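Local coordinates for protein succinyl-CoA ligase (ADP-forming) subunit alpha (Methanosaeta concilii, PDB 6HXI) that belongs to the succinyl-CoA ligase alpha-subunit family, carries a C-terminal domain of the citrate synthase family and binds coenzyme A, at residues P486-K491 and Q524-T529. Numbering follows the deposited sequence.
Sequences PGIGHK and QVEELT. With COA (coenzyme A), chain G.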
loop_
_atom_site.group_PDB
_atom_site.type_symbol
_atom_site.label_atom_id
_atom_site.label_comp_id
_atom_site.label_asym_id
_atom_site.label_seq_id
_atom_site.Cartn_x
_atom_site.Cartn_y
_atom_site.Cartn_z
ATOM N N PRO B 486 14.387 16.972 -17.513
ATOM C CA PRO B 486 13.097 16.724 -16.851
ATOM C C PRO B 486 12.247 17.998 -16.866
ATOM O O PRO B 486 12.792 19.096 -16.713
ATOM C CB PRO B 486 13.502 16.272 -15.449
ATOM C CG PRO B 486 14.828 16.905 -15.209
ATOM C CD PRO B 486 15.506 16.960 -16.547
ATOM N N GLY B 487 10.959 17.847 -17.159
ATOM C CA GLY B 487 10.031 18.962 -17.260
ATOM C C GLY B 487 9.949 19.567 -18.646
ATOM O O GLY B 487 9.181 20.500 -18.878
ATOM N N ILE B 488 10.716 18.996 -19.594
ATOM C CA ILE B 488 10.759 19.428 -20.990
ATOM C C ILE B 488 10.234 18.316 -21.867
ATOM O O ILE B 488 10.706 17.187 -21.740
ATOM C CB ILE B 488 12.203 19.897 -21.431
ATOM C CG1 ILE B 488 12.591 21.260 -20.817
ATOM C CG2 ILE B 488 12.384 19.925 -23.001
ATOM C CD1 ILE B 488 11.841 22.588 -21.403
ATOM N N GLY B 489 9.305 18.658 -22.773
ATOM C CA GLY B 489 8.764 17.735 -23.765
ATOM C C GLY B 489 7.329 17.297 -23.570
ATOM O O GLY B 489 6.877 17.073 -22.443
ATOM N N HIS B 490 6.624 17.133 -24.686
ATOM C CA HIS B 490 5.232 16.699 -24.748
ATOM C C HIS B 490 5.016 15.891 -26.041
ATOM O O HIS B 490 5.647 16.181 -27.062
ATOM C CB HIS B 490 4.312 17.931 -24.765
ATOM C CG HIS B 490 2.899 17.640 -24.366
ATOM N ND1 HIS B 490 2.002 17.040 -25.249
ATOM C CD2 HIS B 490 2.269 17.884 -23.195
ATOM C CE1 HIS B 490 0.869 16.929 -24.574
ATOM N NE2 HIS B 490 0.977 17.441 -23.342
ATOM N N LYS B 491 4.110 14.910 -26.004
ATOM C CA LYS B 491 3.785 14.071 -27.172
ATOM C C LYS B 491 2.986 14.816 -28.276
ATOM O O LYS B 491 3.297 14.624 -29.459
ATOM C CB LYS B 491 3.052 12.799 -26.754
ATOM C CG LYS B 491 3.826 11.901 -25.804
ATOM C CD LYS B 491 2.859 11.009 -25.025
ATOM C CE LYS B 491 3.428 10.418 -23.757
ATOM N NZ LYS B 491 3.576 11.445 -22.700
ATOM N N GLN B 524 13.988 30.592 -20.913
ATOM C CA GLN B 524 15.175 30.770 -21.763
ATOM C C GLN B 524 15.631 29.395 -22.250
ATOM O O GLN B 524 15.999 29.274 -23.411
ATOM C CB GLN B 524 16.335 31.466 -21.012
ATOM C CG GLN B 524 16.187 32.973 -20.859
ATOM C CD GLN B 524 17.360 33.570 -20.093
ATOM O OE1 GLN B 524 17.454 33.489 -18.855
ATOM N NE2 GLN B 524 18.291 34.187 -20.808
ATOM N N VAL B 525 15.634 28.363 -21.348
ATOM C CA VAL B 525 15.974 26.959 -21.668
ATOM C C VAL B 525 14.973 26.412 -22.724
ATOM O O VAL B 525 15.398 25.752 -23.694
ATOM C CB VAL B 525 16.016 26.039 -20.418
ATOM C CG1 VAL B 525 16.130 24.571 -20.821
ATOM C CG2 VAL B 525 17.138 26.437 -19.463
ATOM N N GLU B 526 13.651 26.699 -22.518
ATOM C CA GLU B 526 12.561 26.299 -23.414
ATOM C C GLU B 526 12.706 26.876 -24.839
ATOM O O GLU B 526 12.386 26.182 -25.807
ATOM C CB GLU B 526 11.214 26.667 -22.794
ATOM C CG GLU B 526 9.997 26.060 -23.483
ATOM C CD GLU B 526 8.715 26.832 -23.236
ATOM O OE1 GLU B 526 8.779 28.077 -23.109
ATOM O OE2 GLU B 526 7.647 26.185 -23.151
ATOM N N GLU B 527 13.202 28.121 -24.974
ATOM C CA GLU B 527 13.416 28.748 -26.282
ATOM C C GLU B 527 14.443 27.961 -27.053
ATOM O O GLU B 527 14.255 27.729 -28.246
ATOM C CB GLU B 527 13.845 30.212 -26.158
ATOM C CG GLU B 527 12.689 31.135 -25.841
ATOM C CD GLU B 527 13.071 32.600 -25.841
ATOM O OE1 GLU B 527 13.425 33.133 -24.764
ATOM O OE2 GLU B 527 12.999 33.220 -26.927
ATOM N N LEU B 528 15.481 27.472 -26.351
ATOM C CA LEU B 528 16.524 26.624 -26.932
ATOM C C LEU B 528 16.020 25.221 -27.331
ATOM O O LEU B 528 16.373 24.744 -28.407
ATOM C CB LEU B 528 17.717 26.526 -25.974
ATOM C CG LEU B 528 18.460 27.841 -25.767
ATOM C CD1 LEU B 528 19.299 27.769 -24.569
ATOM C CD2 LEU B 528 19.335 28.178 -26.983
ATOM N N THR B 529 15.220 24.548 -26.460
ATOM C CA THR B 529 14.720 23.212 -26.747
ATOM C C THR B 529 13.683 23.260 -27.872
ATOM O O THR B 529 13.754 22.416 -28.771
ATOM C CB THR B 529 14.255 22.462 -25.484
ATOM O OG1 THR B 529 13.171 23.146 -24.862
ATOM C CG2 THR B 529 15.374 22.232 -24.490
HETATM N N1A COA G . 15.106 17.637 -23.224
HETATM C C2A COA G . 16.091 18.176 -23.950
HETATM N N3A COA G . 16.396 17.963 -25.238
HETATM C C4A COA G . 15.593 17.033 -25.778
HETATM C C5A COA G . 14.542 16.385 -25.152
HETATM C C6A COA G . 14.278 16.743 -23.815
HETATM N N6A COA G . 13.243 16.275 -23.119
HETATM N N7A COA G . 13.998 15.418 -25.984
HETATM C C8A COA G . 14.711 15.509 -27.077
HETATM N N9A COA G . 15.698 16.461 -27.024
HETATM C C1B COA G . 16.684 16.785 -28.054
HETATM C C2B COA G . 17.543 15.621 -28.532
HETATM O O2B COA G . 18.632 15.380 -27.638
HETATM C C3B COA G . 18.012 16.162 -29.887
HETATM O O3B COA G . 19.102 17.099 -29.747
HETATM P P3B COA G . 20.182 17.376 -30.887
HETATM O O7A COA G . 19.429 17.720 -32.127
HETATM O O8A COA G . 21.031 18.484 -30.375
HETATM O O9A COA G . 21.025 16.092 -30.986
HETATM C C4B COA G . 16.842 17.031 -30.365
HETATM O O4B COA G . 16.016 17.263 -29.205
HETATM C C5B COA G . 16.017 16.446 -31.484
HETATM O O5B COA G . 15.771 15.062 -31.169
HETATM P P1A COA G . 15.863 13.898 -32.314
HETATM O O1A COA G . 15.224 12.616 -31.925
HETATM O O2A COA G . 17.278 13.728 -32.845
HETATM O O3A COA G . 14.984 14.680 -33.391
HETATM P P2A COA G . 14.236 14.445 -34.776
HETATM O O4A COA G . 12.850 14.003 -34.525
HETATM O O5A COA G . 14.252 15.791 -35.465
HETATM O O6A COA G . 15.079 13.334 -35.601
HETATM C CBP COA G . 15.866 13.202 -37.906
HETATM C CCP COA G . 16.161 13.686 -36.482
HETATM C CDP COA G . 17.062 13.573 -38.794
HETATM C CEP COA G . 15.656 11.675 -37.948
HETATM C CAP COA G . 14.578 13.909 -38.413
HETATM O OAP COA G . 14.612 15.298 -38.138
HETATM C C9P COA G . 14.212 13.695 -39.876
HETATM O O9P COA G . 13.632 12.662 -40.220
HETATM N N8P COA G . 14.538 14.677 -40.731
HETATM C C7P COA G . 14.339 14.572 -42.170
HETATM C C6P COA G . 15.647 14.575 -42.914
HETATM C C5P COA G . 15.454 14.570 -44.413
HETATM O O5P COA G . 14.459 15.083 -44.922
HETATM N N4P COA G . 16.401 13.964 -45.128
HETATM C C3P COA G . 16.309 13.780 -46.570
HETATM C C2P COA G . 15.454 12.590 -46.956
HETATM S S1P COA G . 15.642 12.421 -48.752
#
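I488 and T529 illustrate how an isoleucine from a loop and a threonine from a helix can meet obliquely beside a ligand ring. I488 sends its two branches different ways. CG1 extends beside the backbone N (chi1 -73°) and carries CD1 to the helix, where it comes within 3.7 Å of T529 OG1 and 4.3 Å of E526 CA. CG2, anti to the backbone N, meets the T529 side chain, 3.8 Å from T529 OG1, and also reaches the adenine of coenzyme A, 3.6 Å from N1A.

Both branches of T529 face I488. Its hydroxyl, set between the backbone N and the carbonyl carbon (chi1 62°), donates to the carbonyl of L536, so the oxygen that I488 packs against is already satisfied. T529 CG2 lies against I488 CG2 and 4.2 Å from C2A of the coenzyme A. The two methyls, I488 CG2 and T529 CG2, thus lie on one side of the adenine plane, outside its N1A–C2A rim.

Residues 486-491 form a loop in the largely helical domain of the citrate synthase family, and the PGIGH sequence probably corresponds to the loop with which citrate synthases recognise adenine through main-chain atoms. Consistent with this, I488 O approaches N6A to 3.0 Å, displaced from the ring plane to the side on which the methyls lie. Backbone bonds from G487 to N539 and from G489 to I537 hold the loop on either side of I488.

E526 contributes its aliphatic base to the contact: its CB lies 4.4 Å from I488 CD1, while carboxylate oxygen OE2 accepts from the backbone N of L538. F461, on helix 453-466, touches both I488 and V525, linking loop and helix through a third element.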